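Local coordinates for protein carnitinyl-CoA dehydratase (Mycobacterium avium, PDB 3R0O) that probably hydrates and dehydrates carnitinyl-type coenzyme A thioesters, as a trimeric lyase of the enoyl-CoA hydratase/isomerase (crotonase) family, at residues A[50-55]-A[102-107]; A[148-153]-A[240-245]. All blocks are in the same frame, centred on the assembly; numbering follows the deposited sequence.

Contact 1: A[50-55]-A[102-107]. With EDO (1,2-ethanediol), chain D.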
loop_
_atom_site.group_PDB
_atom_site.type_symbol
_atom_site.label_atom_id
_atom_site.label_comp_id
_atom_site.label_asym_id
_atom_site.label_seq_id
_atom_site.Cartn_x
_atom_site.Cartn_y
_atom_site.Cartn_z
ATOM N N ALA A 50 -28.758 8.788 9.050
ATOM C CA ALA A 50 -27.972 8.834 10.289
ATOM C C ALA A 50 -26.589 9.423 10.051
ATOM O O ALA A 50 -26.089 10.210 10.861
ATOM C CB ALA A 50 -27.863 7.439 10.957
ATOM N N LEU A 51 -25.969 9.041 8.943
ATOM C CA LEU A 51 -24.646 9.571 8.635
ATOM C C LEU A 51 -24.688 11.074 8.367
ATOM O O LEU A 51 -23.806 11.798 8.830
ATOM C CB LEU A 51 -24.007 8.848 7.442
ATOM C CG LEU A 51 -23.445 7.434 7.583
ATOM C CD1 LEU A 51 -22.892 6.973 6.202
ATOM C CD2 LEU A 51 -22.361 7.335 8.634
ATOM N N GLU A 52 -25.704 11.534 7.616
ATOM C CA GLU A 52 -25.814 12.958 7.277
ATOM C C GLU A 52 -26.030 13.813 8.512
ATOM O O GLU A 52 -25.507 14.921 8.618
ATOM C CB GLU A 52 -26.966 13.226 6.302
ATOM C CG GLU A 52 -26.565 13.163 4.845
ATOM C CD GLU A 52 -25.407 14.101 4.476
ATOM O OE1 GLU A 52 -25.639 15.327 4.330
ATOM O OE2 GLU A 52 -24.272 13.603 4.316
ATOM N N GLU A 53 -26.853 13.294 9.411
ATOM C CA GLU A 53 -27.116 13.917 10.703
ATOM C C GLU A 53 -25.820 13.955 11.559
ATOM O O GLU A 53 -25.509 14.988 12.149
ATOM C CB GLU A 53 -28.266 13.178 11.397
ATOM C CG GLU A 53 -28.622 13.671 12.821
ATOM C CD GLU A 53 -29.034 15.155 12.876
ATOM O OE1 GLU A 53 -29.691 15.633 11.913
ATOM O OE2 GLU A 53 -28.709 15.833 13.890
ATOM N N ALA A 54 -25.064 12.850 11.598
ATOM C CA ALA A 54 -23.757 12.843 12.297
ATOM C C ALA A 54 -22.810 13.892 11.725
ATOM O O ALA A 54 -22.115 14.576 12.478
ATOM C CB ALA A 54 -23.109 11.475 12.235
ATOM N N GLN A 55 -22.792 14.013 10.395
ATOM C CA GLN A 55 -21.998 15.014 9.719
ATOM C C GLN A 55 -22.389 16.420 10.178
ATOM O O GLN A 55 -21.524 17.217 10.531
ATOM C CB GLN A 55 -22.122 14.888 8.198
ATOM C CG GLN A 55 -21.534 16.077 7.379
ATOM C CD GLN A 55 -19.993 16.196 7.455
ATOM O OE1 GLN A 55 -19.294 15.258 7.828
ATOM N NE2 GLN A 55 -19.473 17.364 7.090
ATOM N N VAL A 102 -21.466 3.447 1.614
ATOM C CA VAL A 102 -20.131 3.218 1.037
ATOM C C VAL A 102 -19.562 4.381 0.215
ATOM O O VAL A 102 -18.361 4.479 0.056
ATOM C CB VAL A 102 -20.046 1.927 0.198
ATOM C CG1 VAL A 102 -20.368 0.721 1.051
ATOM C CG2 VAL A 102 -20.940 2.009 -1.025
ATOM N N HIS A 103 -20.407 5.247 -0.320
ATOM C CA HIS A 103 -19.906 6.372 -1.112
ATOM C C HIS A 103 -20.495 7.635 -0.499
ATOM O O HIS A 103 -21.106 8.459 -1.171
ATOM C CB HIS A 103 -20.281 6.186 -2.597
ATOM C CG HIS A 103 -19.647 7.176 -3.541
ATOM N ND1 HIS A 103 -19.921 7.187 -4.888
ATOM C CD2 HIS A 103 -18.776 8.194 -3.335
ATOM C CE1 HIS A 103 -19.237 8.157 -5.476
ATOM N NE2 HIS A 103 -18.527 8.776 -4.556
ATOM N N HIS A 104 -20.315 7.749 0.813
ATOM C CA HIS A 104 -20.960 8.796 1.605
ATOM C C HIS A 104 -19.904 9.291 2.590
ATOM O O HIS A 104 -19.943 8.981 3.779
ATOM C CB HIS A 104 -22.213 8.214 2.301
ATOM C CG HIS A 104 -23.077 9.233 2.998
ATOM N ND1 HIS A 104 -24.324 8.920 3.501
ATOM C CD2 HIS A 104 -22.885 10.547 3.279
ATOM C CE1 HIS A 104 -24.867 9.992 4.053
ATOM N NE2 HIS A 104 -24.009 10.989 3.946
ATOM N N PHE A 105 -18.924 10.042 2.079
ATOM C CA PHE A 105 -17.854 10.548 2.957
ATOM C C PHE A 105 -18.395 11.563 3.993
ATOM O O PHE A 105 -19.187 12.425 3.641
ATOM C CB PHE A 105 -16.712 11.159 2.125
ATOM C CG PHE A 105 -15.533 11.626 2.951
ATOM C CD1 PHE A 105 -14.433 10.800 3.145
ATOM C CD2 PHE A 105 -15.531 12.891 3.525
ATOM C CE1 PHE A 105 -13.346 11.227 3.901
ATOM C CE2 PHE A 105 -14.453 13.318 4.291
ATOM C CZ PHE A 105 -13.358 12.499 4.464
ATOM N N ILE A 106 -17.993 11.429 5.266
ATOM C CA ILE A 106 -18.272 12.462 6.276
ATOM C C ILE A 106 -16.995 12.797 7.051
ATOM O O ILE A 106 -16.054 12.003 7.083
ATOM C CB ILE A 106 -19.396 12.049 7.257
ATOM C CG1 ILE A 106 -19.013 10.820 8.098
ATOM C CG2 ILE A 106 -20.691 11.750 6.496
ATOM C CD1 ILE A 106 -19.914 10.605 9.342
ATOM N N ASP A 107 -16.973 13.959 7.704
ATOM C CA ASP A 107 -15.793 14.411 8.440
ATOM C C ASP A 107 -15.496 13.589 9.689
ATOM O O ASP A 107 -14.349 13.481 10.102
ATOM C CB ASP A 107 -15.959 15.874 8.847
ATOM C CG ASP A 107 -15.959 16.822 7.656
ATOM O OD1 ASP A 107 -15.207 16.603 6.681
ATOM O OD2 ASP A 107 -16.700 17.806 7.718
HETATM C C1 EDO D . -19.236 6.224 5.762
HETATM O O1 EDO D . -18.985 7.594 6.093
HETATM C C2 EDO D . -17.921 5.475 5.588
HETATM O O2 EDO D . -16.989 5.904 6.596
#
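His104 and Asp107 reach from an irregular loop to helix 41-56, meeting it at Glu52 and Gln55. His104 NE2 donates to Glu52 OE2 over 2.7 Å in a nearly straight bond (160° at the hydrogen). The carboxylate lies almost flush with the imidazole plane; OE2 is met on its anti side, and the bond runs at the edge of the ring. Leu51 covers one face of the same ring: its CB stands 4.0 Å from the centroid of the His104 ring, and its CD1 comes within 3.6 Å of His104 ND1. A bend at chi2 (-56°) folds the Glu52 chain back so that its carboxylate arrives at His104 NE2.

One helical turn on from Leu51, the Gln55 amide makes two bonds to one residue. Its OE1 accepts from Asp107 N at 2.7 Å, and its NE2 donates to Asp107 OD2 at 2.9 Å, approaching from above the carboxylate plane; the two bonds together fix the amide's orientation. Between the polar ends sits Ile106, its CD1 4.1 Å from Leu51 CD2 and its CG2 against Gln55 CB. A 1,2-ethanediol, probably from the crystallisation liquor, donates through O1 to His104 O.

In the next shell, Gly100 O bonds His104 ND1, Trp96 stacks on the His104 ring, and Arg222 of helix 214-225 forms a salt bridge with Asp107 OD1. Ala54 and Ile106 both pack on Val63 of strand 62-67, placing the contact between the end of helix 41-56, the central sheet and helix 214-225, while the loop runs on into strand 110-114.

Contact 2: A[148-153]-A[240-245]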
loop_
_atom_site.group_PDB
_atom_site.type_symbol
_atom_site.label_atom_id
_atom_site.label_comp_id
_atom_site.label_asym_id
_atom_site.label_seq_id
_atom_site.Cartn_x
_atom_site.Cartn_y
_atom_site.Cartn_z
ATOM N N GLY A 148 -21.433 -15.136 -9.744
ATOM C CA GLY A 148 -21.590 -14.583 -11.085
ATOM C C GLY A 148 -21.746 -13.075 -11.170
ATOM O O GLY A 148 -22.049 -12.543 -12.239
ATOM N N LEU A 149 -21.536 -12.374 -10.060
ATOM C CA LEU A 149 -21.466 -10.892 -10.074
ATOM C C LEU A 149 -20.057 -10.414 -9.645
ATOM O O LEU A 149 -19.093 -11.193 -9.742
ATOM C CB LEU A 149 -22.556 -10.317 -9.173
ATOM C CG LEU A 149 -23.941 -10.911 -9.479
ATOM C CD1 LEU A 149 -24.841 -11.062 -8.211
ATOM C CD2 LEU A 149 -24.620 -10.144 -10.618
ATOM N N ILE A 150 -19.931 -9.158 -9.189
ATOM C CA ILE A 150 -18.701 -8.654 -8.568
ATOM C C ILE A 150 -19.035 -7.791 -7.328
ATOM O O ILE A 150 -20.167 -7.346 -7.157
ATOM C CB ILE A 150 -17.810 -7.810 -9.539
ATOM C CG1 ILE A 150 -18.537 -6.552 -10.008
ATOM C CG2 ILE A 150 -17.302 -8.624 -10.741
ATOM C CD1 ILE A 150 -17.601 -5.581 -10.769
ATOM N N ALA A 151 -18.045 -7.551 -6.484
ATOM C CA ALA A 151 -18.221 -6.648 -5.356
ATOM C C ALA A 151 -18.264 -5.217 -5.889
ATOM O O ALA A 151 -17.219 -4.550 -6.029
ATOM C CB ALA A 151 -17.100 -6.837 -4.337
ATOM N N GLY A 152 -19.479 -4.764 -6.198
ATOM C CA GLY A 152 -19.713 -3.444 -6.797
ATOM C C GLY A 152 -19.937 -2.267 -5.847
ATOM O O GLY A 152 -20.222 -1.156 -6.295
ATOM N N ALA A 153 -19.777 -2.464 -4.546
ATOM C CA ALA A 153 -19.969 -1.352 -3.604
ATOM C C ALA A 153 -18.625 -0.949 -3.043
ATOM O O ALA A 153 -18.500 -0.639 -1.849
ATOM C CB ALA A 153 -20.953 -1.732 -2.474
ATOM N N GLU A 240 -16.589 4.813 -11.294
ATOM C CA GLU A 240 -17.072 4.789 -12.690
ATOM C C GLU A 240 -16.720 3.459 -13.374
ATOM O O GLU A 240 -17.587 2.833 -14.000
ATOM C CB GLU A 240 -16.583 6.002 -13.506
ATOM N N ARG A 241 -15.465 3.019 -13.212
ATOM C CA ARG A 241 -15.005 1.734 -13.728
ATOM C C ARG A 241 -15.830 0.582 -13.168
ATOM O O ARG A 241 -16.239 -0.320 -13.918
ATOM C CB ARG A 241 -13.501 1.510 -13.446
ATOM C CG ARG A 241 -12.929 0.196 -14.044
ATOM C CD ARG A 241 -11.395 0.129 -13.933
ATOM N NE ARG A 241 -10.772 1.243 -14.635
ATOM C CZ ARG A 241 -10.289 2.344 -14.056
ATOM N NH1 ARG A 241 -10.256 2.479 -12.722
ATOM N NH2 ARG A 241 -9.798 3.300 -14.829
ATOM N N THR A 242 -16.077 0.610 -11.858
ATOM C CA THR A 242 -16.883 -0.442 -11.221
ATOM C C THR A 242 -18.300 -0.487 -11.794
ATOM O O THR A 242 -18.780 -1.557 -12.196
ATOM C CB THR A 242 -16.942 -0.315 -9.653
ATOM O OG1 THR A 242 -15.624 -0.421 -9.100
ATOM C CG2 THR A 242 -17.791 -1.429 -9.067
ATOM N N ILE A 243 -18.967 0.666 -11.814
ATOM C CA ILE A 243 -20.334 0.776 -12.352
ATOM C C ILE A 243 -20.371 0.256 -13.801
ATOM O O ILE A 243 -21.229 -0.556 -14.179
ATOM C CB ILE A 243 -20.852 2.250 -12.279
ATOM C CG1 ILE A 243 -21.114 2.670 -10.823
ATOM C CG2 ILE A 243 -22.134 2.433 -13.109
ATOM C CD1 ILE A 243 -21.424 4.169 -10.662
ATOM N N ARG A 244 -19.416 0.723 -14.597
ATOM C CA ARG A 244 -19.291 0.281 -15.965
ATOM C C ARG A 244 -19.130 -1.269 -16.058
ATOM O O ARG A 244 -19.836 -1.931 -16.826
ATOM C CB ARG A 244 -18.165 1.060 -16.653
ATOM C CG ARG A 244 -17.936 0.683 -18.096
ATOM C CD ARG A 244 -17.138 1.756 -18.870
ATOM N NE ARG A 244 -16.008 2.327 -18.134
ATOM C CZ ARG A 244 -14.855 1.707 -17.868
ATOM N NH1 ARG A 244 -14.639 0.440 -18.258
ATOM N NH2 ARG A 244 -13.904 2.372 -17.190
ATOM N N GLU A 245 -18.234 -1.847 -15.261
ATOM C CA GLU A 245 -17.986 -3.286 -15.337
ATOM C C GLU A 245 -19.225 -4.091 -14.905
ATOM O O GLU A 245 -19.583 -5.079 -15.552
ATOM C CB GLU A 245 -16.752 -3.669 -14.514
ATOM C CG GLU A 245 -15.428 -3.207 -15.156
ATOM C CD GLU A 245 -15.005 -4.059 -16.345
ATOM O OE1 GLU A 245 -15.665 -5.077 -16.672
ATOM O OE2 GLU A 245 -13.978 -3.715 -16.958
HETATM O O HOH W 1 -15.782 -2.298 -6.343
#
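Thr242 meets Gly152 where helix 236-250, in the C-terminal helical region of this crotonase-fold subunit, passes beside the loop leading into helix 155-162. The joint is slight, with 139 Å² buried and no direct hydrogen bond between the two segments.

Along the helix, Arg241 turns to the second subunit, where its NE forms a salt bridge with Asp228. Thr242 is the first residue to touch 148-153. With CG2 anti to the backbone N (chi1 -61°, measured to OG1), the methyl is presented to the loop, 3.6 Å from Gly152 CA and 3.7 Å from Gly152 O. The hydroxyl stays beside the helix backbone, hydrogen-bonded to Lys238 O one turn back. Phe157 of helix 155-162 in the same chain and Val223 of the second subunit also pack on this threonine. Arg244, like Arg241, bonds to Asp228 of the second subunit.

Glu245 offers its aliphatic root to the loop: its CB lies 4.3 Å from Ile150 CD1, while the carboxylate is engaged by Arg222 of the second subunit. The delta methyl of Ile150 reaches the helix near Thr242 O and Glu245 CB, with Phe246 and Leu249 of the same helix touching its side chain as well. Ser220 of the second subunit packs on Ile150 too, so this intrachain joint lies at a subunit interface.

The one polar link is a water that donates to Ala151 O at 2.7 Å and, weakly, to Thr242 OG1 at 3.3 Å.

In the fold
From the N terminus the chain runs through helix 41-56, then strand 62-67 and helix 79-83, before the loop 102-107 returns to that first helix and closes contact 1 ahead of strand 110-114. After strands 131-135 and 139-141 it enters 148-153, and a longer, mostly helical excursion ends when helix 236-250 closes contact 2. The two closures are in series, neither nested nor crossed. Contact 1 ties helix 41-56 to the lead-in of strand 110-114, contact 2 helix 236-250 to the loop before helix 155-162. Their centres are 22 Å apart, yet 102-107 and 148-153 meet directly: Val102 CB lies 3.6 Å from Ala153 O.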